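Local coordinates for bifunctional GH43-CE protein (Bacteroides eggerthii, PDB 6MLY) that probably releases xylose from the ends of xylan chains through its family 43 glycoside hydrolase domain and pairs this with a carbohydrate esterase domain, at residues 311-319 / 327-335. Sequence-based numbering, arbitrary orientation.
Sequences PGIVASDDF and ALPLVWQWN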
ATOM      1  N   PRO A 311      15.223 -12.186 -11.545  1.00 67.84           N
ATOM      2  CA  PRO A 311      14.112 -13.036 -11.134  1.00 67.14           C
ATOM      3  C   PRO A 311      14.402 -14.001  -9.965  1.00 67.00           C
ATOM      4  O   PRO A 311      13.760 -15.046  -9.865  1.00 66.66           O
ATOM      5  CB  PRO A 311      13.830 -13.813 -12.430  1.00 67.06           C
ATOM      6  CG  PRO A 311      15.203 -14.076 -13.000  1.00 67.65           C
ATOM      7  CD  PRO A 311      16.054 -12.918 -12.515  1.00 68.04           C
ATOM      8  N   GLY A 312      15.321 -13.623  -9.066  1.00 67.34           N
ATOM      9  CA  GLY A 312      15.864 -14.527  -8.030  1.00 67.32           C
ATOM     10  C   GLY A 312      14.865 -14.843  -6.923  1.00 66.93           C
ATOM     11  O   GLY A 312      14.663 -16.013  -6.575  1.00 66.69           O
ATOM     12  N   ILE A 313      14.246 -13.788  -6.373  1.00 66.82           N
ATOM     13  CA  ILE A 313      13.350 -13.866  -5.204  1.00 66.12           C
ATOM     14  C   ILE A 313      11.890 -13.660  -5.637  1.00 65.97           C
ATOM     15  O   ILE A 313      10.971 -14.189  -5.003  1.00 65.86           O
ATOM     16  CB  ILE A 313      13.759 -12.827  -4.142  1.00 67.51           C
ATOM     17  CG1 ILE A 313      15.278 -12.737  -3.958  1.00 68.38           C
ATOM     18  CG2 ILE A 313      13.041 -13.091  -2.826  1.00 67.72           C
ATOM     19  CD1 ILE A 313      15.904 -13.966  -3.362  1.00 68.76           C
ATOM     20  N   VAL A 314      11.688 -12.839  -6.676  1.00 65.20           N
ATOM     21  CA  VAL A 314      10.371 -12.591  -7.310  1.00 64.72           C
ATOM     22  C   VAL A 314      10.574 -12.568  -8.827  1.00 64.67           C
ATOM     23  O   VAL A 314      11.535 -11.977  -9.306  1.00 65.41           O
ATOM     24  CB  VAL A 314       9.731 -11.275  -6.828  1.00 64.79           C
ATOM     25  CG1 VAL A 314       9.322 -11.338  -5.367  1.00 64.80           C
ATOM     26  CG2 VAL A 314      10.635 -10.077  -7.071  1.00 65.17           C
ATOM     27  N   ALA A 315       9.670 -13.218  -9.565  1.00 63.91           N
ATOM     28  CA  ALA A 315       9.736 -13.242 -11.021  1.00 63.64           C
ATOM     29  C   ALA A 315       8.324 -13.176 -11.616  1.00 63.35           C
ATOM     30  O   ALA A 315       7.356 -13.590 -10.972  1.00 63.10           O
ATOM     31  CB  ALA A 315      10.471 -14.476 -11.473  1.00 63.59           C
ATOM     32  N   SER A 316       8.225 -12.634 -12.841  1.00 63.60           N
ATOM     33  CA  SER A 316       7.000 -12.677 -13.651  1.00 63.42           C
ATOM     34  C   SER A 316       6.749 -14.121 -14.093  1.00 63.37           C
ATOM     35  O   SER A 316       7.692 -14.915 -14.136  1.00 63.41           O
ATOM     36  CB  SER A 316       7.100 -11.763 -14.852  1.00 63.68           C
ATOM     37  OG  SER A 316       7.325 -10.417 -14.459  1.00 63.70           O
ATOM     38  N   ASP A 317       5.491 -14.447 -14.416  1.00 63.35           N
ATOM     39  CA  ASP A 317       5.115 -15.777 -14.900  1.00 63.41           C
ATOM     40  C   ASP A 317       4.055 -15.641 -15.993  1.00 64.12           C
ATOM     41  O   ASP A 317       2.963 -15.149 -15.738  1.00 64.60           O
ATOM     42  CB  ASP A 317       4.593 -16.669 -13.768  1.00 63.00           C
ATOM     43  CG  ASP A 317       4.788 -18.164 -13.995  1.00 63.30           C
ATOM     44  OD1 ASP A 317       5.116 -18.560 -15.136  1.00 63.54           O
ATOM     45  OD2 ASP A 317       4.618 -18.927 -13.023  1.00 63.24           O
ATOM     46  N   ASP A 318       4.393 -16.110 -17.199  1.00 65.42           N
ATOM     47  CA  ASP A 318       3.493 -16.090 -18.352  1.00 66.95           C
ATOM     48  C   ASP A 318       2.543 -17.296 -18.295  1.00 67.25           C
ATOM     49  O   ASP A 318       1.643 -17.421 -19.137  1.00 68.62           O
ATOM     50  CB  ASP A 318       4.284 -16.045 -19.666  1.00 68.34           C
ATOM     51  CG  ASP A 318       5.180 -17.248 -19.928  1.00 68.91           C
ATOM     52  OD1 ASP A 318       5.338 -18.079 -19.013  1.00 69.83           O
ATOM     53  OD2 ASP A 318       5.717 -17.346 -21.048  1.00 70.54           O
ATOM     54  N   PHE A 319       2.763 -18.181 -17.313  1.00 66.71           N
ATOM     55  CA  PHE A 319       1.987 -19.406 -17.076  1.00 66.72           C
ATOM     56  C   PHE A 319       2.036 -20.312 -18.315  1.00 67.03           C
ATOM     57  O   PHE A 319       1.086 -21.047 -18.602  1.00 67.43           O
ATOM     58  CB  PHE A 319       0.574 -19.061 -16.600  1.00 67.04           C
ATOM     59  CG  PHE A 319       0.529 -18.459 -15.217  1.00 66.85           C
ATOM     60  CD1 PHE A 319       0.985 -19.172 -14.119  1.00 66.53           C
ATOM     61  CD2 PHE A 319       0.043 -17.178 -15.008  1.00 67.23           C
ATOM     62  CE1 PHE A 319       0.954 -18.620 -12.848  1.00 66.49           C
ATOM     63  CE2 PHE A 319       0.009 -16.626 -13.736  1.00 66.84           C
ATOM     64  CZ  PHE A 319       0.462 -17.349 -12.659  1.00 66.30           C
ATOM     65  N   ALA A 327       6.022 -26.788 -12.415  1.00 66.53           N
ATOM     66  CA  ALA A 327       4.672 -26.261 -12.618  1.00 66.43           C
ATOM     67  C   ALA A 327       4.574 -24.829 -12.071  1.00 65.63           C
ATOM     68  O   ALA A 327       3.970 -23.977 -12.708  1.00 66.06           O
ATOM     69  CB  ALA A 327       3.652 -27.166 -11.973  1.00 66.68           C
ATOM     70  N   LEU A 328       5.176 -24.583 -10.900  1.00 64.69           N
ATOM     71  CA  LEU A 328       5.187 -23.268 -10.263  1.00 63.96           C
ATOM     72  C   LEU A 328       6.616 -22.894  -9.876  1.00 63.58           C
ATOM     73  O   LEU A 328       7.188 -23.487  -8.962  1.00 62.69           O
ATOM     74  CB  LEU A 328       4.275 -23.289  -9.031  1.00 64.41           C
ATOM     75  CG  LEU A 328       2.773 -23.310  -9.322  1.00 65.28           C
ATOM     76  CD1 LEU A 328       1.988 -23.778  -8.106  1.00 65.58           C
ATOM     77  CD2 LEU A 328       2.274 -21.943  -9.782  1.00 65.37           C
ATOM     78  N   PRO A 329       7.229 -21.891 -10.548  1.00 63.55           N
ATOM     79  CA  PRO A 329       8.533 -21.367 -10.139  1.00 63.52           C
ATOM     80  C   PRO A 329       8.662 -21.220  -8.616  1.00 62.86           C
ATOM     81  O   PRO A 329       7.679 -20.960  -7.922  1.00 63.28           O
ATOM     82  CB  PRO A 329       8.569 -19.993 -10.830  1.00 63.62           C
ATOM     83  CG  PRO A 329       7.772 -20.191 -12.102  1.00 63.91           C
ATOM     84  CD  PRO A 329       6.702 -21.205 -11.742  1.00 63.98           C
ATOM     85  N   LEU A 330       9.887 -21.358  -8.110  1.00 62.88           N
ATOM     86  CA  LEU A 330      10.120 -21.396  -6.665  1.00 62.53           C
ATOM     87  C   LEU A 330       9.646 -20.086  -6.017  1.00 62.66           C
ATOM     88  O   LEU A 330       9.257 -20.077  -4.846  1.00 62.61           O
ATOM     89  CB  LEU A 330      11.609 -21.652  -6.407  1.00 62.55           C
ATOM     90  CG  LEU A 330      12.121 -23.012  -6.880  1.00 62.40           C
ATOM     91  CD1 LEU A 330      13.621 -22.970  -7.117  1.00 62.67           C
ATOM     92  CD2 LEU A 330      11.759 -24.108  -5.886  1.00 62.31           C
ATOM     93  N   VAL A 331       9.663 -18.996  -6.796  1.00 62.70           N
ATOM     94  CA  VAL A 331       9.243 -17.662  -6.329  1.00 62.65           C
ATOM     95  C   VAL A 331       7.818 -17.723  -5.756  1.00 62.84           C
ATOM     96  O   VAL A 331       7.455 -16.876  -4.927  1.00 63.86           O
ATOM     97  CB  VAL A 331       9.340 -16.600  -7.442  1.00 62.76           C
ATOM     98  CG1 VAL A 331      10.769 -16.393  -7.923  1.00 62.96           C
ATOM     99  CG2 VAL A 331       8.422 -16.919  -8.610  1.00 62.42           C
ATOM    100  N   TRP A 332       7.031 -18.715  -6.201  1.00 62.60           N
ATOM    101  CA  TRP A 332       5.648 -18.918  -5.767  1.00 62.60           C
ATOM    102  C   TRP A 332       5.598 -19.721  -4.463  1.00 62.65           C
ATOM    103  O   TRP A 332       6.302 -20.727  -4.314  1.00 63.04           O
ATOM    104  CB  TRP A 332       4.834 -19.625  -6.856  1.00 62.80           C
ATOM    105  CG  TRP A 332       4.552 -18.797  -8.075  1.00 62.81           C
ATOM    106  CD1 TRP A 332       5.024 -19.013  -9.335  1.00 63.02           C
ATOM    107  CD2 TRP A 332       3.707 -17.638  -8.159  1.00 62.85           C
ATOM    108  NE1 TRP A 332       4.536 -18.071 -10.196  1.00 63.04           N
ATOM    109  CE2 TRP A 332       3.724 -17.214  -9.505  1.00 62.97           C
ATOM    110  CE3 TRP A 332       2.943 -16.914  -7.236  1.00 63.08           C
ATOM    111  CZ2 TRP A 332       3.006 -16.102  -9.944  1.00 63.00           C
ATOM    112  CZ3 TRP A 332       2.228 -15.817  -7.672  1.00 63.06           C
ATOM    113  CH2 TRP A 332       2.266 -15.417  -9.008  1.00 62.79           C
ATOM    114  N   GLN A 333       4.747 -19.256  -3.536  1.00 62.90           N
ATOM    115  CA  GLN A 333       4.343 -19.990  -2.333  1.00 62.99           C
ATOM    116  C   GLN A 333       2.861 -19.683  -2.065  1.00 63.22           C
ATOM    117  O   GLN A 333       2.450 -18.525  -2.113  1.00 63.45           O
ATOM    118  CB  GLN A 333       5.191 -19.608  -1.109  1.00 63.47           C
ATOM    119  CG  GLN A 333       6.683 -19.414  -1.375  1.00 63.20           C
ATOM    120  CD  GLN A 333       7.469 -19.122  -0.116  1.00 63.94           C
ATOM    121  OE1 GLN A 333       6.990 -19.334   0.994  1.00 64.84           O
ATOM    122  NE2 GLN A 333       8.694 -18.637  -0.271  1.00 63.97           N
ATOM    123  N   TRP A 334       2.073 -20.724  -1.768  1.00 63.59           N
ATOM    124  CA  TRP A 334       0.663 -20.589  -1.397  1.00 64.56           C
ATOM    125  C   TRP A 334       0.542 -20.067   0.039  1.00 65.17           C
ATOM    126  O   TRP A 334       1.472 -20.160   0.826  1.00 65.03           O
ATOM    127  CB  TRP A 334      -0.077 -21.925  -1.532  1.00 64.93           C
ATOM    128  CG  TRP A 334       0.030 -22.576  -2.875  1.00 65.34           C
ATOM    129  CD1 TRP A 334       0.964 -23.487  -3.275  1.00 65.32           C
ATOM    130  CD2 TRP A 334      -0.856 -22.400  -3.993  1.00 65.30           C
ATOM    131  NE1 TRP A 334       0.730 -23.877  -4.565  1.00 65.13           N
ATOM    132  CE2 TRP A 334      -0.380 -23.229  -5.032  1.00 65.36           C
ATOM    133  CE3 TRP A 334      -1.999 -21.628  -4.220  1.00 65.60           C
ATOM    134  CZ2 TRP A 334      -1.005 -23.300  -6.274  1.00 65.48           C
ATOM    135  CZ3 TRP A 334      -2.616 -21.701  -5.448  1.00 65.80           C
ATOM    136  CH2 TRP A 334      -2.124 -22.525  -6.460  1.00 65.77           C
ATOM    137  N   ASN A 335      -0.636 -19.527   0.361  1.00 66.29           N
ATOM    138  CA  ASN A 335      -1.035 -19.200   1.724  1.00 67.17           C
ATOM    139  C   ASN A 335      -1.673 -20.448   2.343  1.00 67.38           C
ATOM    140  O   ASN A 335      -2.762 -20.855   1.918  1.00 67.47           O
ATOM    141  CB  ASN A 335      -2.005 -18.017   1.753  1.00 68.67           C
ATOM    142  CG  ASN A 335      -2.579 -17.733   3.127  1.00 69.95           C
ATOM    143  OD1 ASN A 335      -1.899 -17.887   4.141  1.00 70.92           O
ATOM    144  ND2 ASN A 335      -3.825 -17.285   3.161  1.00 72.41           N
TER
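Asp317 and Phe319 both meet the Trp332 indole. The carboxylate of Asp317 sits at the indole edge that carries NE1, its plane turned 31° from the ring. Asp317 CB lies in the indole plane beside NE1 and CZ2, and Pro329 N lies in it near CD1. Phe319 CZ comes obliquely to Trp332 CZ2, 3.9 Å away, and the two side chains cross at about a right angle. One face of the Phe319 ring is covered by Asp317 CB, over its centre.

Trp332 NE1 donates to Asp317 OD2 at 3.0 Å. The bond is bent, with an angle of 147° at the hydrogen, and it uses the anti lone pair of OD2, which sits somewhat out of the indole plane. Asp317 CG is anti to the backbone N (chi1 -153°), which carries the carboxylate across to the indole. The Pro329 ring packs on the same oxygen. The other oxygen, OD1, accepts from Phe319 N at 3.2 Å in an Asx turn, met from above the carboxylate plane. It also forms a salt bridge with Arg321.

Further along, Val331 CG1 lies against the 311-315 backbone, 3.7 Å from Ile313 O, and touches Ala315 CB at 4.0 Å. A type I turn from Pro329 to Trp332, closed by the bond from Trp332 N to Pro329 O, presents Val331 and Trp332 to 311-319. Trp332 also meets Phe508 edge-to-face. Strand 333-335 then joins the sheet beside strand 370-373.

With an alanine in place of Asp317, the indole N-H would probably lose this acceptor, Arg321 NH1 its carboxylate, and the turn to Phe319 its side-chain bond. The buried carboxylate thus ties the 311-319 loop to the tryptophan that leads into strand 333-335 of the antiparallel sheet, and Arg321 probably balances its charge.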